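Local coordinates for putative DNA-binding protein (Ralstonia eutropha, PDB 3HWU) that is of unknown function but folds as a Plants and Prokaryotes Conserved (PCC) domain, assembles from three chains and may bind DNA, at residues 13-18 with 30-35; 24-29 with 88-93. All coordinates share one frame; numbering follows the deposited sequence.

Contact 1: 13-18 with 30-35; sequences TGYLMV and EQLARD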
ATOM      1  N   THR A  13       0.072  17.271  -1.790  1.00 11.75           N
ATOM      2  CA  THR A  13       0.088  16.621  -0.498  1.00 11.76           C
ATOM      3  C   THR A  13       1.475  16.232   0.012  1.00 10.37           C
ATOM      4  O   THR A  13       1.591  15.729   1.120  1.00 10.91           O
ATOM      5  CB  THR A  13      -0.808  15.375  -0.538  1.00 12.17           C
ATOM      6  OG1 THR A  13      -0.338  14.490  -1.546  1.00 13.49           O
ATOM      7  CG2 THR A  13      -2.292  15.745  -0.818  1.00 15.03           C
ATOM      8  N   GLY A  14       2.525  16.462  -0.781  1.00 10.07           N
ATOM      9  CA  GLY A  14       3.846  16.061  -0.347  1.00 10.33           C
ATOM     10  C   GLY A  14       4.822  16.058  -1.518  1.00  9.63           C
ATOM     11  O   GLY A  14       5.115  17.134  -2.080  1.00 10.11           O
ATOM     12  N   TYR A  15       5.349  14.884  -1.874  1.00  9.17           N
ATOM     13  CA  TYR A  15       6.292  14.750  -2.981  1.00  9.76           C
ATOM     14  C   TYR A  15       6.012  13.453  -3.715  1.00  9.69           C
ATOM     15  O   TYR A  15       5.440  12.504  -3.147  1.00 10.78           O
ATOM     16  CB  TYR A  15       7.749  14.673  -2.450  1.00 11.69           C
ATOM     17  CG  TYR A  15       8.144  15.916  -1.714  1.00 11.39           C
ATOM     18  CD1 TYR A  15       8.534  17.066  -2.393  1.00 13.05           C
ATOM     19  CD2 TYR A  15       8.090  15.970  -0.337  1.00 12.66           C
ATOM     20  CE1 TYR A  15       8.873  18.237  -1.684  1.00 13.93           C
ATOM     21  CE2 TYR A  15       8.429  17.129   0.360  1.00 14.41           C
ATOM     22  CZ  TYR A  15       8.785  18.243  -0.314  1.00 16.21           C
ATOM     23  OH  TYR A  15       9.063  19.394   0.401  1.00 19.64           O
ATOM     24  N   LEU A  16       6.460  13.387  -4.961  1.00  9.68           N
ATOM     25  CA  LEU A  16       6.553  12.134  -5.719  1.00  9.43           C
ATOM     26  C   LEU A  16       8.025  11.986  -6.077  1.00  9.16           C
ATOM     27  O   LEU A  16       8.630  12.896  -6.664  1.00 10.39           O
ATOM     28  CB  LEU A  16       5.730  12.213  -7.019  1.00  9.75           C
ATOM     29  CG  LEU A  16       5.785  10.980  -7.914  1.00 10.63           C
ATOM     30  CD1 LEU A  16       5.139   9.727  -7.278  1.00 12.26           C
ATOM     31  CD2 LEU A  16       5.159  11.279  -9.294  1.00 11.89           C
HETATM   32  N   MSE A  17       8.589  10.834  -5.751  0.50  9.36           N
HETATM   33  CA  MSE A  17       9.991  10.567  -6.017  0.50  9.86           C
HETATM   34  C   MSE A  17      10.120   9.413  -7.031  0.50  8.75           C
HETATM   35  O   MSE A  17       9.407   8.413  -6.918  0.50  9.40           O
HETATM   36  CB  MSE A  17      10.679  10.248  -4.684  0.50 10.74           C
HETATM   37  CG  MSE A  17      12.130   9.840  -4.725  0.50 11.68           C
HETATM   38 SE   MSE A  17      12.933   9.778  -2.935  0.38 14.47          SE
HETATM   39  CE  MSE A  17      13.914  11.274  -3.269  0.50  8.09           C
ATOM     40  N   VAL A  18      11.012   9.569  -8.025  1.00  9.16           N
ATOM     41  CA  VAL A  18      11.317   8.507  -8.983  1.00  9.61           C
ATOM     42  C   VAL A  18      12.827   8.258  -8.909  1.00  9.39           C
ATOM     43  O   VAL A  18      13.628   9.047  -9.392  1.00 10.49           O
ATOM     44  CB  VAL A  18      10.855   8.788 -10.438  1.00  9.60           C
ATOM     45  CG1 VAL A  18      11.252   7.604 -11.353  1.00 11.53           C
ATOM     46  CG2 VAL A  18       9.358   9.052 -10.502  1.00 10.41           C
ATOM     47  N   GLU A  30      15.997   9.348   3.359  1.00  9.61           N
ATOM     48  CA  GLU A  30      16.695  10.134   4.372  1.00 10.84           C
ATOM     49  C   GLU A  30      17.160  11.463   3.817  1.00 10.52           C
ATOM     50  O   GLU A  30      17.012  12.510   4.474  1.00 11.08           O
ATOM     51  CB  GLU A  30      17.893   9.366   4.908  1.00 11.09           C
ATOM     52  CG  GLU A  30      17.523   8.115   5.717  1.00 13.14           C
ATOM     53  CD  GLU A  30      18.678   7.141   6.009  1.00 15.74           C
ATOM     54  OE1 GLU A  30      19.782   7.311   5.468  1.00 17.63           O
ATOM     55  OE2 GLU A  30      18.413   6.173   6.766  1.00 21.23           O
ATOM     56  N   GLN A  31      17.760  11.440   2.620  1.00 10.22           N
ATOM     57  CA  GLN A  31      18.218  12.688   2.026  1.00 11.94           C
ATOM     58  C   GLN A  31      17.059  13.647   1.682  1.00 10.90           C
ATOM     59  O   GLN A  31      17.202  14.873   1.821  1.00 12.69           O
ATOM     60  CB  GLN A  31      19.071  12.390   0.780  1.00 13.32           C
ATOM     61  CG  GLN A  31      19.805  13.643   0.290  1.00 14.80           C
ATOM     62  CD  GLN A  31      20.835  14.104   1.276  1.00 18.99           C
ATOM     63  OE1 GLN A  31      21.538  13.282   1.893  1.00 21.33           O
ATOM     64  NE2 GLN A  31      20.919  15.422   1.480  1.00 20.79           N
ATOM     65  N   LEU A  32      15.935  13.122   1.188  1.00 10.82           N
ATOM     66  CA  LEU A  32      14.782  13.970   0.959  1.00 10.74           C
ATOM     67  C   LEU A  32      14.329  14.637   2.281  1.00 11.18           C
ATOM     68  O   LEU A  32      13.989  15.829   2.320  1.00 11.98           O
ATOM     69  CB  LEU A  32      13.635  13.131   0.377  1.00 10.94           C
ATOM     70  CG  LEU A  32      12.342  13.900   0.071  1.00 11.54           C
ATOM     71  CD1 LEU A  32      12.445  14.774  -1.135  1.00 14.23           C
ATOM     72  CD2 LEU A  32      11.169  12.902  -0.115  1.00 13.26           C
ATOM     73  N   ALA A  33      14.302  13.845   3.343  1.00 10.66           N
ATOM     74  CA  ALA A  33      13.906  14.380   4.660  1.00 11.05           C
ATOM     75  C   ALA A  33      14.804  15.547   5.086  1.00 12.40           C
ATOM     76  O   ALA A  33      14.329  16.583   5.587  1.00 12.15           O
ATOM     77  CB  ALA A  33      13.898  13.245   5.729  1.00 11.58           C
ATOM     78  N   ARG A  34      16.110  15.369   4.893  0.50 12.86           N
ATOM     79  CA  ARG A  34      17.056  16.413   5.235  0.50 14.83           C
ATOM     80  C   ARG A  34      16.989  17.622   4.290  0.50 14.69           C
ATOM     81  O   ARG A  34      17.049  18.760   4.779  0.50 15.59           O
ATOM     82  CB  ARG A  34      18.480  15.852   5.291  0.50 14.79           C
ATOM     83  CG  ARG A  34      18.838  14.945   6.438  0.50 16.89           C
ATOM     84  CD  ARG A  34      20.365  14.710   6.454  0.50 17.82           C
ATOM     85  NE  ARG A  34      20.767  13.934   5.287  0.50 19.05           N
ATOM     86  CZ  ARG A  34      20.788  12.611   5.260  0.50 20.71           C
ATOM     87  NH1 ARG A  34      20.495  11.926   6.359  0.50 23.08           N
ATOM     88  NH2 ARG A  34      21.121  11.967   4.150  0.50 18.96           N
ATOM     89  N   ASP A  35      16.866  17.417   2.970  1.00 14.46           N
ATOM     90  CA  ASP A  35      16.858  18.504   1.981  1.00 15.53           C
ATOM     91  C   ASP A  35      15.594  19.329   2.021  1.00 16.54           C
ATOM     92  O   ASP A  35      15.616  20.544   1.814  1.00 17.18           O
ATOM     93  CB  ASP A  35      17.044  18.017   0.530  1.00 16.81           C
ATOM     94  CG  ASP A  35      18.440  17.521   0.223  1.00 18.80           C
ATOM     95  OD1 ASP A  35      19.336  17.615   1.090  1.00 20.49           O
ATOM     96  OD2 ASP A  35      18.603  17.014  -0.931  1.00 22.10           O
TER
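Tyr15 and Met17 of strand 14-20 meet Leu32 of helix 25-35 in a small, buried apolar contact. It joins the C-terminal half of the helix to a strand near one border of the large antiparallel sheet. The nearest CA atoms, those of Met17 and Leu32, are 9.1 Å apart, so side chains alone bridge the gap. On the helix side Leu32 alone makes the contact. CG lies anti to the backbone N (chi1 -180°), which carries the two methyl groups out toward the strand. CD1 lies over one face of the Tyr15 ring. CD2 approaches Tyr15 CD2 at 4.4 Å, a loose touch. Met17, a selenomethionine, comes tip to tip with Leu32. Its chain runs extended and then bends at chi3 (-108°), which brings CE to 4.1 Å from Leu32 CB. Met17 is modelled in two conformers, and the touch is described for one of them. Tyr8 of the neighbouring strand packs on both Met17 and Leu32, and Ile38 touches Leu32 from the loop after the helix. Leu16, between the two contacting strand residues, faces away from the helix and packs on Leu144 of the second subunit. The polar side of the helix carries a relay of its own. In one of its two conformers Arg34 NH2 donates to Gln31 OE1 at 2.6 Å, with the acceptor in the guanidinium plane. Gln31 NE2 then gives a bond to Asp35 OD1 of 2.7 Å, meeting the carboxylate from above its plane. In that conformer the Gln31 amide is held at both ends. Strands 14-20 and 40-49 run parallel with strand 117-125 between them, and the helix links the two: a beta-alpha-beta crossover with one strand inserted.

Contact 2: 24-29 with 88-93; sequences NVLQNL and PSIHAH
Leu26 and Ile90 mark the nearest backbone approach, with their CA atoms 6.8 Å apart. Here the first turns of helix 25-35 lie over strand 87-97. The short axes pass 9.0 Å from each other, and their N-to-C directions differ by 136°, so helix and strand run roughly opposite ways at a marked slant. Leu26 reaches toward the strand with CG beside the backbone N (chi1 -53°). Its CD2 methyl serves two strand residues on the same face: it lies 3.8 Å from Ala92 CB and 4.0 Å from Ile90 CG2. Ile90 touches the helix with more than one branch. CG2 meets Leu26, while CD1 lies 4.0 Å from Leu29 CB, one turn on. This is helix-on-sheet packing in the core of the PCC domain. Phe43 of strand 40-49 adds to it, touching Leu29, Ile90 and Ala92. The helix start is fixed by Asn24 as N-cap, at least in one of its two conformers: OD1 accepts from Gln27 N at 3.0 Å. Asn24 O is gripped twice by Asn28, through backbone N at 2.9 Å and through ND2, also at 2.9 Å and nearly straight (167°). His91 leaves the strand on the side away from the helix, and its ND1 bonds to Glu119 of the third subunit. His93 ND1 bonds to the carbonyl O of Met74 of the same neighbour. These two histidines and His107 face one vacant point, consistent with an unoccupied metal site, though none is confirmed.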
ATOM      1  N   ASN A  24      20.028   3.859  -3.644  0.70  9.64           N
ATOM      2  CA  ASN A  24      19.760   3.271  -2.364  0.70  9.40           C
ATOM      3  C   ASN A  24      18.482   3.901  -1.797  0.70  9.36           C
ATOM      4  O   ASN A  24      18.455   5.093  -1.505  0.70  9.81           O
ATOM      5  CB  ASN A  24      20.935   3.500  -1.407  0.70  9.99           C
ATOM      6  CG  ASN A  24      20.697   2.861  -0.064  0.70 10.86           C
ATOM      7  OD1 ASN A  24      19.711   3.185   0.592  0.70 11.57           O
ATOM      8  ND2 ASN A  24      21.555   1.902   0.337  0.70 16.49           N
ATOM      9  N   VAL A  25      17.422   3.118  -1.716  1.00  8.09           N
ATOM     10  CA  VAL A  25      16.078   3.711  -1.519  1.00  9.09           C
ATOM     11  C   VAL A  25      15.915   4.398  -0.168  1.00  9.04           C
ATOM     12  O   VAL A  25      15.471   5.551  -0.093  1.00  9.68           O
ATOM     13  CB  VAL A  25      15.008   2.642  -1.757  1.00  8.96           C
ATOM     14  CG1 VAL A  25      13.578   3.179  -1.416  1.00 10.01           C
ATOM     15  CG2 VAL A  25      15.040   2.129  -3.224  1.00 10.60           C
ATOM     16  N   LEU A  26      16.245   3.708   0.922  1.00  9.22           N
ATOM     17  CA  LEU A  26      16.025   4.346   2.223  1.00  9.27           C
ATOM     18  C   LEU A  26      16.965   5.536   2.409  1.00  9.68           C
ATOM     19  O   LEU A  26      16.585   6.523   3.010  1.00  9.98           O
ATOM     20  CB  LEU A  26      16.100   3.374   3.409  1.00 10.23           C
ATOM     21  CG  LEU A  26      15.175   2.134   3.288  1.00 10.54           C
ATOM     22  CD1 LEU A  26      15.300   1.355   4.583  1.00 13.76           C
ATOM     23  CD2 LEU A  26      13.743   2.497   3.035  1.00 12.53           C
ATOM     24  N   GLN A  27      18.195   5.421   1.918  1.00 10.15           N
ATOM     25  CA  GLN A  27      19.120   6.558   2.002  1.00 10.80           C
ATOM     26  C   GLN A  27      18.613   7.756   1.197  1.00 10.47           C
ATOM     27  O   GLN A  27      18.743   8.903   1.642  1.00 11.21           O
ATOM     28  CB  GLN A  27      20.528   6.128   1.544  1.00 11.01           C
ATOM     29  CG  GLN A  27      21.196   5.140   2.478  1.00 15.76           C
ATOM     30  CD  GLN A  27      22.544   4.625   2.006  1.00 17.65           C
ATOM     31  OE1 GLN A  27      23.070   5.026   0.940  1.00 21.65           O
ATOM     32  NE2 GLN A  27      23.111   3.733   2.795  1.00 23.33           N
ATOM     33  N   ASN A  28      18.014   7.526   0.040  1.00  9.80           N
ATOM     34  CA  ASN A  28      17.465   8.653  -0.712  1.00  9.87           C
ATOM     35  C   ASN A  28      16.264   9.280   0.024  1.00 10.20           C
ATOM     36  O   ASN A  28      16.073  10.485  -0.041  1.00 10.61           O
ATOM     37  CB  ASN A  28      17.090   8.220  -2.131  1.00 11.45           C
ATOM     38  CG  ASN A  28      18.233   8.369  -3.111  1.00 12.03           C
ATOM     39  OD1 ASN A  28      18.367   9.451  -3.704  1.00 16.10           O
ATOM     40  ND2 ASN A  28      19.021   7.349  -3.305  1.00 12.95           N
ATOM     41  N   LEU A  29      15.462   8.477   0.712  1.00 10.03           N
ATOM     42  CA  LEU A  29      14.382   9.032   1.551  1.00  9.51           C
ATOM     43  C   LEU A  29      14.923   9.842   2.741  1.00 10.22           C
ATOM     44  O   LEU A  29      14.373  10.893   3.089  1.00 10.50           O
ATOM     45  CB  LEU A  29      13.470   7.909   2.038  1.00  9.94           C
ATOM     46  CG  LEU A  29      12.499   7.397   0.962  1.00  9.72           C
ATOM     47  CD1 LEU A  29      11.941   6.019   1.371  1.00 11.20           C
ATOM     48  CD2 LEU A  29      11.364   8.419   0.699  1.00 12.38           C
ATOM     49  N   PRO A  88      17.315  11.601  10.235  1.00 12.20           N
ATOM     50  CA  PRO A  88      16.102  10.975   9.728  1.00 11.95           C
ATOM     51  C   PRO A  88      16.021   9.523  10.126  1.00 12.65           C
ATOM     52  O   PRO A  88      17.027   8.818  10.124  1.00 14.97           O
ATOM     53  CB  PRO A  88      16.203  11.133   8.210  1.00 13.49           C
ATOM     54  CG  PRO A  88      17.347  11.934   7.947  1.00 16.94           C
ATOM     55  CD  PRO A  88      18.182  12.083   9.169  1.00 12.52           C
ATOM     56  N   SER A  89      14.809   9.092  10.420  1.00 11.43           N
ATOM     57  CA  SER A  89      14.523   7.743  10.888  1.00 11.71           C
ATOM     58  C   SER A  89      13.400   7.168  10.060  1.00 11.52           C
ATOM     59  O   SER A  89      12.232   7.538  10.222  1.00 12.27           O
ATOM     60  CB  SER A  89      14.137   7.763  12.358  1.00 12.74           C
ATOM     61  OG  SER A  89      13.817   6.477  12.837  1.00 15.74           O
ATOM     62  N   ILE A  90      13.790   6.385   9.042  1.00 12.46           N
ATOM     63  CA  ILE A  90      12.833   5.819   8.082  1.00 12.49           C
ATOM     64  C   ILE A  90      12.391   4.459   8.632  1.00 12.79           C
ATOM     65  O   ILE A  90      13.200   3.617   9.032  1.00 16.53           O
ATOM     66  CB  ILE A  90      13.467   5.655   6.671  1.00 14.34           C
ATOM     67  CG1 ILE A  90      14.108   6.917   6.130  1.00 14.94           C
ATOM     68  CG2 ILE A  90      12.462   5.168   5.649  1.00 15.22           C
ATOM     69  CD1 ILE A  90      13.231   8.130   6.072  1.00 16.99           C
ATOM     70  N   HIS A  91      11.099   4.202   8.619  1.00 11.34           N
ATOM     71  CA  HIS A  91      10.508   2.940   9.030  1.00 11.12           C
ATOM     72  C   HIS A  91       9.753   2.443   7.826  1.00  9.87           C
ATOM     73  O   HIS A  91       8.751   3.044   7.417  1.00 11.63           O
ATOM     74  CB  HIS A  91       9.546   3.139  10.195  1.00 12.27           C
ATOM     75  CG  HIS A  91       8.943   1.887  10.692  1.00 12.52           C
ATOM     76  ND1 HIS A  91       7.817   1.854  11.492  1.00 14.24           N
ATOM     77  CD2 HIS A  91       9.317   0.601  10.505  1.00 15.70           C
ATOM     78  CE1 HIS A  91       7.554   0.596  11.802  1.00 17.38           C
ATOM     79  NE2 HIS A  91       8.454  -0.182  11.216  1.00 15.79           N
ATOM     80  N   ALA A  92      10.237   1.377   7.201  1.00  9.41           N
ATOM     81  CA  ALA A  92       9.648   0.916   5.968  1.00  9.29           C
ATOM     82  C   ALA A  92       9.504  -0.615   5.993  1.00  9.07           C
ATOM     83  O   ALA A  92      10.404  -1.330   6.440  1.00  8.65           O
ATOM     84  CB  ALA A  92      10.498   1.332   4.736  1.00 11.67           C
ATOM     85  N   HIS A  93       8.406  -1.080   5.412  1.00  8.78           N
ATOM     86  CA  HIS A  93       8.178  -2.493   5.135  1.00  8.08           C
ATOM     87  C   HIS A  93       8.018  -2.651   3.621  1.00  8.47           C
ATOM     88  O   HIS A  93       7.606  -1.716   2.911  1.00  8.87           O
ATOM     89  CB  HIS A  93       6.929  -3.023   5.851  1.00 10.01           C
ATOM     90  CG  HIS A  93       7.037  -3.082   7.345  1.00  9.99           C
ATOM     91  ND1 HIS A  93       6.072  -3.683   8.115  1.00 14.95           N
ATOM     92  CD2 HIS A  93       7.972  -2.640   8.216  1.00 11.50           C
ATOM     93  CE1 HIS A  93       6.451  -3.668   9.376  1.00 13.93           C
ATOM     94  NE2 HIS A  93       7.611  -3.063   9.465  1.00 11.52           N
TER

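Overall arrangement
From the N terminus, the chain runs along strand 14-20, turns into helix 25-35 and folds back. Contact 1 closes this short loop of 11 residues. Contact 2 begins within it, at 24-29, and closes a far longer one that passes through four strands before reaching 88-93. The two loops therefore cross. Both contacts use the same helix, its first turns in contact 2 and its last turns in contact 1, and their centres are about 10 Å apart. They also touch directly: Glu30 packs on Pro88 and Ile90, and Arg34 on Pro88. Together they tie the helix to a near-border strand and to an inner strand of one sheet.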